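Local coordinates for protein transcriptional regulator, LysR family (Vibrio cholerae, PDB 3SZP) that activates virulence genes of Vibrio cholerae as a LysR-type transcriptional regulator, probably by binding promoter DNA through a winged helix-turn-helix domain, at residues 4-9 / 35-39; 9-14 / 63-67; 127-131 / 191-195. One frame throughout, in Å; residues are numbered along the deposited sequence.

Interaction 1: residues 4-9 / 35-39; sequences DDLNLF and RIQAL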
# COMPACT_ATOMS: atom_id res chain seq x y z
N ASP A 4 22.12 19.13 -1.23
CA ASP A 4 20.96 19.20 -2.12
C ASP A 4 20.06 17.98 -1.97
O ASP A 4 18.83 18.09 -2.08
CB ASP A 4 21.38 19.38 -3.58
CG ASP A 4 21.78 20.80 -3.89
OD1 ASP A 4 21.06 21.72 -3.45
OD2 ASP A 4 22.83 21.00 -4.55
N ASP A 5 20.65 16.82 -1.69
CA ASP A 5 19.84 15.61 -1.46
C ASP A 5 19.11 15.72 -0.12
O ASP A 5 17.93 15.37 -0.01
CB ASP A 5 20.70 14.35 -1.52
CG ASP A 5 21.27 14.09 -2.91
OD1 ASP A 5 20.80 14.68 -3.91
OD2 ASP A 5 22.20 13.28 -3.03
N LEU A 6 19.82 16.24 0.88
CA LEU A 6 19.24 16.53 2.19
C LEU A 6 18.09 17.52 2.03
O LEU A 6 17.02 17.35 2.60
CB LEU A 6 20.30 17.11 3.13
CG LEU A 6 19.83 17.44 4.55
CD1 LEU A 6 19.30 16.19 5.26
CD2 LEU A 6 20.95 18.07 5.36
N ASN A 7 18.33 18.56 1.23
CA ASN A 7 17.29 19.53 0.93
C ASN A 7 16.13 18.90 0.20
O ASN A 7 14.98 19.27 0.44
CB ASN A 7 17.81 20.67 0.06
CG ASN A 7 16.83 21.83 -0.01
OD1 ASN A 7 16.28 22.24 1.01
ND2 ASN A 7 16.60 22.35 -1.21
N LEU A 8 16.44 17.98 -0.71
CA LEU A 8 15.41 17.30 -1.48
C LEU A 8 14.57 16.44 -0.54
O LEU A 8 13.35 16.35 -0.69
CB LEU A 8 16.01 16.42 -2.58
CG LEU A 8 14.93 15.58 -3.30
CD1 LEU A 8 13.94 16.51 -4.00
CD2 LEU A 8 15.53 14.59 -4.32
N PHE A 9 15.24 15.82 0.42
CA PHE A 9 14.56 15.02 1.44
C PHE A 9 13.58 15.90 2.21
O PHE A 9 12.43 15.54 2.38
CB PHE A 9 15.60 14.41 2.39
CG PHE A 9 15.05 14.04 3.74
CD1 PHE A 9 14.21 12.94 3.91
CD2 PHE A 9 15.40 14.79 4.86
CE1 PHE A 9 13.73 12.59 5.17
CE2 PHE A 9 14.93 14.43 6.14
CZ PHE A 9 14.08 13.34 6.28
N ARG A 35 18.17 9.76 -5.60
CA ARG A 35 18.89 10.75 -4.82
C ARG A 35 18.62 10.58 -3.33
O ARG A 35 19.51 10.81 -2.52
CB ARG A 35 18.60 12.19 -5.32
CG ARG A 35 19.25 12.49 -6.69
CD ARG A 35 18.97 13.92 -7.16
NE ARG A 35 19.25 14.87 -6.09
CZ ARG A 35 18.80 16.11 -6.04
NH1 ARG A 35 18.03 16.59 -7.02
NH2 ARG A 35 19.09 16.88 -4.99
N ILE A 36 17.42 10.15 -2.97
CA ILE A 36 17.14 9.83 -1.58
C ILE A 36 17.95 8.60 -1.16
O ILE A 36 18.50 8.56 -0.07
CB ILE A 36 15.66 9.56 -1.33
CG1 ILE A 36 14.83 10.81 -1.63
CG2 ILE A 36 15.44 9.13 0.11
CD1 ILE A 36 15.06 11.90 -0.63
N GLN A 37 18.01 7.60 -2.03
CA GLN A 37 18.85 6.44 -1.78
C GLN A 37 20.29 6.84 -1.53
O GLN A 37 20.92 6.34 -0.60
CB GLN A 37 18.82 5.47 -2.96
CG GLN A 37 19.70 4.24 -2.71
CD GLN A 37 19.13 3.33 -1.62
OE1 GLN A 37 19.61 3.32 -0.48
NE2 GLN A 37 18.09 2.58 -1.97
N ALA A 38 20.80 7.75 -2.36
CA ALA A 38 22.18 8.19 -2.25
C ALA A 38 22.36 8.88 -0.91
O ALA A 38 23.37 8.67 -0.25
CB ALA A 38 22.55 9.13 -3.39
N LEU A 39 21.41 9.71 -0.51
CA LEU A 39 21.49 10.37 0.79
C LEU A 39 21.60 9.32 1.92
O LEU A 39 22.51 9.38 2.75
CB LEU A 39 20.27 11.27 1.00
CG LEU A 39 20.10 11.92 2.38
CD1 LEU A 39 21.30 12.78 2.72
CD2 LEU A 39 18.80 12.74 2.44
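Asp5 and Arg35 are brought together by matching first torsions: each CG lies beside its own backbone N and opposite the carbonyl carbon (chi1 -66° for Asp5), and the arginine chain then bends at chi3. The guanidinium therefore meets the carboxylate side-on, with both bonds converging on one oxygen. NE of Arg35 reaches OD1 of Asp5 at 2.7 Å, nearly along the C-O axis, while NH2 of Arg35 uses the anti lone pair of the same OD1 at 3.0 Å. The NE bond is the straighter, 157° at the hydrogen; the NH2 bond is more bent. OD1 lies almost in the guanidinium plane, although the two flat groups are markedly turned against each other. One face of the guanidinium is covered by Leu8, whose CD2 stands 4.0 Å above the plane, over its centre. Two bonds at the edge and a methyl on a face should restrict rotation of the group.

Deeper in the interface the contact is apolar. Leu39 crosses Phe9 at about a right angle and places CD2 3.6 Å from CB of Phe9; Ile36 approaches the same residue through CD1, 3.8 Å from CA of Phe9. Asp4 instead directs its carboxylate to the second subunit, where OD1 accepts from the backbone N of Leu3.

The short helical segments pass 9.1 Å apart with their directions 115° apart. This is the packing of the first helix against the third in the winged helix-turn-helix domain of LysR-type regulators, a hydrophobic core next to a salt bridge between buried Asp5 and the partly exposed Arg35.

Interaction 2: residues 9-14 / 63-67; sequences FRLVVE and RFYKD
Residues 9-14 and 63-67 are both helical, and their axes cross nearly perpendicularly, at -92°, with a closest approach of 10.3 Å. The backbones come nearest at Arg10 and Tyr65, whose CA atoms are 6.1 Å apart. No hydrogen bond spans the interface, so side-chain packing carries it. Tyr65 is the knob, seated in a hole formed by Phe9, Arg10, Val13 and Glu14. Its chi1 (177°) carries the ring out toward 9-14, and rotation about CB-CG turns one face to Val13. CG1 of Val13 stands 3.6 Å from the centroid of the Tyr65 ring and only 11° off the normal, a CH-pi contact over the middle of the ring. At the ring's edge, CG of Glu14 lies 3.8 Å from OH of Tyr65.

These helices are the first helix of the winged helix-turn-helix domain and the long helix 59-83 that leads out of it; in LysR-type regulators such a linker helix takes part in dimerisation. Accordingly, Arg63 forms a salt bridge with Glu85 of the second subunit, and Phe64 packs on Ile82 of that subunit.

On the inner side, CE2 of Phe9 lies 3.9 Å from CB of Phe64, while N of Tyr65 sits at the phenyl edge of Phe9. CG2 of Val13 rests over one face of that phenyl ring, offset toward its rim, so the two methyls of Val13 serve two different rings. Arg10 turns its polar end to Asn7, to which NH2 is hydrogen-bonded, and its NH1 makes a weak bond to OE2 of Glu14.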
# COMPACT_ATOMS: atom_id res chain seq x y z
N PHE A 9 15.24 15.82 0.42
CA PHE A 9 14.56 15.02 1.44
C PHE A 9 13.58 15.90 2.21
O PHE A 9 12.43 15.54 2.38
CB PHE A 9 15.60 14.41 2.39
CG PHE A 9 15.05 14.04 3.74
CD1 PHE A 9 14.21 12.94 3.91
CD2 PHE A 9 15.40 14.79 4.86
CE1 PHE A 9 13.73 12.59 5.17
CE2 PHE A 9 14.93 14.43 6.14
CZ PHE A 9 14.08 13.34 6.28
N ARG A 10 14.04 17.07 2.64
CA ARG A 10 13.15 18.02 3.28
C ARG A 10 11.91 18.33 2.43
O ARG A 10 10.80 18.37 2.96
CB ARG A 10 13.90 19.32 3.60
CG ARG A 10 12.99 20.43 4.13
CD ARG A 10 13.75 21.73 4.34
NE ARG A 10 14.17 22.36 3.09
CZ ARG A 10 13.52 23.36 2.48
NH1 ARG A 10 12.40 23.84 3.00
NH2 ARG A 10 13.99 23.87 1.35
N LEU A 11 12.10 18.54 1.13
CA LEU A 11 10.99 18.92 0.25
C LEU A 11 10.01 17.76 0.09
O LEU A 11 8.80 17.97 -0.02
CB LEU A 11 11.49 19.35 -1.13
CG LEU A 11 12.36 20.61 -1.28
CD1 LEU A 11 12.66 20.87 -2.76
CD2 LEU A 11 11.69 21.82 -0.65
N VAL A 12 10.55 16.55 0.04
CA VAL A 12 9.72 15.37 -0.06
C VAL A 12 8.80 15.27 1.15
O VAL A 12 7.62 14.98 1.02
CB VAL A 12 10.58 14.10 -0.19
CG1 VAL A 12 9.76 12.86 0.15
CG2 VAL A 12 11.19 14.00 -1.61
N VAL A 13 9.34 15.54 2.34
CA VAL A 13 8.55 15.48 3.56
C VAL A 13 7.46 16.54 3.54
O VAL A 13 6.32 16.27 3.89
CB VAL A 13 9.43 15.68 4.83
CG1 VAL A 13 8.57 15.71 6.08
CG2 VAL A 13 10.47 14.58 4.93
N GLU A 14 7.81 17.75 3.10
CA GLU A 14 6.84 18.84 3.05
C GLU A 14 5.69 18.57 2.08
O GLU A 14 4.54 18.87 2.38
CB GLU A 14 7.54 20.14 2.68
CG GLU A 14 8.42 20.65 3.79
CD GLU A 14 9.22 21.86 3.38
OE1 GLU A 14 9.08 22.31 2.20
OE2 GLU A 14 10.00 22.37 4.23
N ARG A 63 14.38 13.04 13.06
CA ARG A 63 15.42 13.87 13.64
C ARG A 63 16.05 14.81 12.59
O ARG A 63 16.28 15.99 12.85
CB ARG A 63 16.48 12.98 14.29
CG ARG A 63 17.61 13.71 14.97
CD ARG A 63 17.20 14.22 16.35
NE ARG A 63 18.26 15.04 16.91
CZ ARG A 63 19.28 14.56 17.61
NH1 ARG A 63 19.38 13.25 17.88
NH2 ARG A 63 20.21 15.40 18.07
N PHE A 64 16.34 14.28 11.40
CA PHE A 64 16.92 15.10 10.34
C PHE A 64 15.97 16.21 9.88
O PHE A 64 16.39 17.36 9.72
CB PHE A 64 17.38 14.25 9.15
CG PHE A 64 18.76 13.66 9.33
CD1 PHE A 64 19.89 14.40 8.98
CD2 PHE A 64 18.93 12.38 9.84
CE1 PHE A 64 21.17 13.89 9.13
CE2 PHE A 64 20.20 11.84 10.00
CZ PHE A 64 21.33 12.61 9.65
N TYR A 65 14.71 15.88 9.68
CA TYR A 65 13.73 16.86 9.24
C TYR A 65 13.57 17.99 10.25
O TYR A 65 13.73 19.16 9.90
CB TYR A 65 12.37 16.20 8.98
CG TYR A 65 11.29 17.18 8.60
CD1 TYR A 65 11.33 17.86 7.38
CD2 TYR A 65 10.22 17.43 9.45
CE1 TYR A 65 10.34 18.76 7.02
CE2 TYR A 65 9.21 18.33 9.10
CZ TYR A 65 9.28 18.99 7.88
OH TYR A 65 8.28 19.88 7.53
N LYS A 66 13.26 17.64 11.49
CA LYS A 66 13.03 18.63 12.53
C LYS A 66 14.25 19.54 12.73
O LYS A 66 14.11 20.75 12.74
CB LYS A 66 12.64 17.95 13.85
CG LYS A 66 12.11 18.89 14.94
CD LYS A 66 10.98 19.78 14.39
CE LYS A 66 10.10 20.39 15.50
NZ LYS A 66 10.86 21.21 16.51
N ASP A 67 15.43 18.95 12.85
CA ASP A 67 16.65 19.68 13.21
C ASP A 67 17.25 20.50 12.07
O ASP A 67 17.60 21.66 12.27
CB ASP A 67 17.71 18.73 13.75
CG ASP A 67 17.43 18.31 15.18
OD1 ASP A 67 16.27 18.46 15.60
OD2 ASP A 67 18.36 17.83 15.88

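Interaction 3: residues 127-131 / 191-195; sequences SNQAD and GYPLL
Tyr192 reaches across to Asn128 and the backbone beyond it, and no hydrogen bond joins the two loops. The closest carbon contact is CE1 of Tyr192 to CB of Asn128, 3.6 Å, made obliquely to the ring. ND2 of Asn128 also lies along this part of the phenol, 3.9 Å from CE1 of Tyr192, with amide and ring planes 47° apart. The hydroxyl end meets the next residues: OH of Tyr192 is 3.5 Å from the backbone N of Ala130 and 3.9 Å from OE1 of Gln129. Beside the ring, Gln129 crosses Pro193 and brings NE2 to 3.7 Å from CG of Pro193. Gln129 and Ala130 are poorly ordered, so the detail here is less certain.

Tyr192 holds CG opposite its own N (chi1 178°), extending the ring toward 127-131, whereas Asn128 tucks CG between its N and carbonyl carbon (chi1 66°). Tyr192 and Pro193 form the corners of a type VIa-like beta turn, closed by a bond from N of Leu194 to O of Gly191. Its cis Tyr-Pro peptide lays the proline against the tyrosine, CB of Pro193 standing 3.6 Å above one face of the Tyr192 ring.

Further out, Asn100 donates through ND2 to O of Tyr192. This van der Waals contact joins loops of the two lobes of the periplasmic-binding-protein-like domain across the interlobe cleft, usually the effector site in LysR relatives, though no ligand is seen here. One loop follows strand 120-127, parallel to strand 91-98; the other links strands 188-191 and 197-200, its Pro193 and Leu194 touching Arg262 of strand 262-268.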
# COMPACT_ATOMS: atom_id res chain seq x y z
N SER A 127 -0.44 23.43 -16.11
CA SER A 127 -1.37 22.57 -15.38
C SER A 127 -2.82 22.89 -15.74
O SER A 127 -3.12 24.00 -16.16
CB SER A 127 -1.17 22.73 -13.87
OG SER A 127 -1.12 24.12 -13.57
N ASN A 128 -3.71 21.92 -15.57
CA ASN A 128 -5.13 22.19 -15.72
C ASN A 128 -5.51 23.24 -14.68
O ASN A 128 -4.77 23.44 -13.70
CB ASN A 128 -5.94 20.91 -15.55
CG ASN A 128 -5.86 20.36 -14.13
OD1 ASN A 128 -4.99 20.75 -13.35
ND2 ASN A 128 -6.77 19.44 -13.80
N GLN A 129 -6.61 23.95 -14.89
CA GLN A 129 -7.05 24.96 -13.93
C GLN A 129 -6.95 24.39 -12.52
O GLN A 129 -6.11 24.81 -11.72
CB GLN A 129 -8.49 25.36 -14.22
CG GLN A 129 -8.77 25.68 -15.68
CD GLN A 129 -10.25 25.79 -15.97
OE1 GLN A 129 -11.10 25.38 -15.17
NE2 GLN A 129 -10.58 26.34 -17.13
N ALA A 130 -7.85 23.45 -12.23
CA ALA A 130 -7.86 22.68 -10.99
C ALA A 130 -7.39 23.44 -9.75
O ALA A 130 -7.89 24.52 -9.44
CB ALA A 130 -7.06 21.39 -11.16
N ASP A 131 -6.42 22.86 -9.05
CA ASP A 131 -5.93 23.41 -7.79
C ASP A 131 -5.48 24.86 -7.94
O ASP A 131 -5.04 25.28 -9.01
CB ASP A 131 -4.77 22.55 -7.25
CG ASP A 131 -5.01 21.06 -7.43
OD1 ASP A 131 -4.38 20.47 -8.34
OD2 ASP A 131 -5.81 20.48 -6.67
N GLY A 191 -12.90 16.61 -23.65
CA GLY A 191 -11.66 16.86 -22.95
C GLY A 191 -11.82 17.91 -21.87
O GLY A 191 -12.57 18.89 -22.01
N TYR A 192 -11.12 17.69 -20.75
CA TYR A 192 -11.19 18.62 -19.64
C TYR A 192 -10.62 19.95 -20.13
O TYR A 192 -9.62 19.95 -20.84
CB TYR A 192 -10.38 18.08 -18.46
CG TYR A 192 -10.36 19.01 -17.28
CD1 TYR A 192 -9.47 20.07 -17.25
CD2 TYR A 192 -11.23 18.85 -16.20
CE1 TYR A 192 -9.44 20.95 -16.18
CE2 TYR A 192 -11.21 19.73 -15.12
CZ TYR A 192 -10.31 20.77 -15.13
OH TYR A 192 -10.24 21.68 -14.11
N PRO A 193 -11.22 21.08 -19.75
CA PRO A 193 -12.35 21.27 -18.82
C PRO A 193 -13.71 21.37 -19.49
O PRO A 193 -14.64 21.91 -18.88
CB PRO A 193 -12.02 22.61 -18.15
CG PRO A 193 -11.30 23.40 -19.25
CD PRO A 193 -10.59 22.37 -20.12
N LEU A 194 -13.85 20.88 -20.71
CA LEU A 194 -15.15 20.99 -21.39
C LEU A 194 -15.83 19.63 -21.39
O LEU A 194 -15.95 18.96 -22.42
CB LEU A 194 -14.97 21.51 -22.82
CG LEU A 194 -14.19 22.84 -22.94
CD1 LEU A 194 -13.90 23.15 -24.40
CD2 LEU A 194 -14.96 23.98 -22.28
N LEU A 195 -16.28 19.22 -20.20
CA LEU A 195 -16.90 17.92 -20.03
C LEU A 195 -18.41 18.05 -20.00
O LEU A 195 -19.13 17.21 -20.57
CB LEU A 195 -16.38 17.26 -18.75
CG LEU A 195 -14.86 17.10 -18.71
CD1 LEU A 195 -14.42 16.46 -17.41
CD2 LEU A 195 -14.36 16.31 -19.90

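Interactions 1 and 2 form one continuous core: their centres are 10 Å apart, both use helix 3-15, and Phe9 belongs to each. They also touch directly, CD1 of Leu6 lying 4.2 Å from CD1 of Phe64. Their segments alternate along the chain; helix 3-15 packs against both helix 29-43 and the linker helix 59-83. Both lie by the DNA-binding domain and next to the second subunit, whereas interaction 3 lies between the lobes of the substrate-binding domain, at the presumed effector cleft. Its centre is 33 Å from that of interaction 1 and 32 Å from that of interaction 2, with nearest atoms about 19 Å and about 14 Å away respectively.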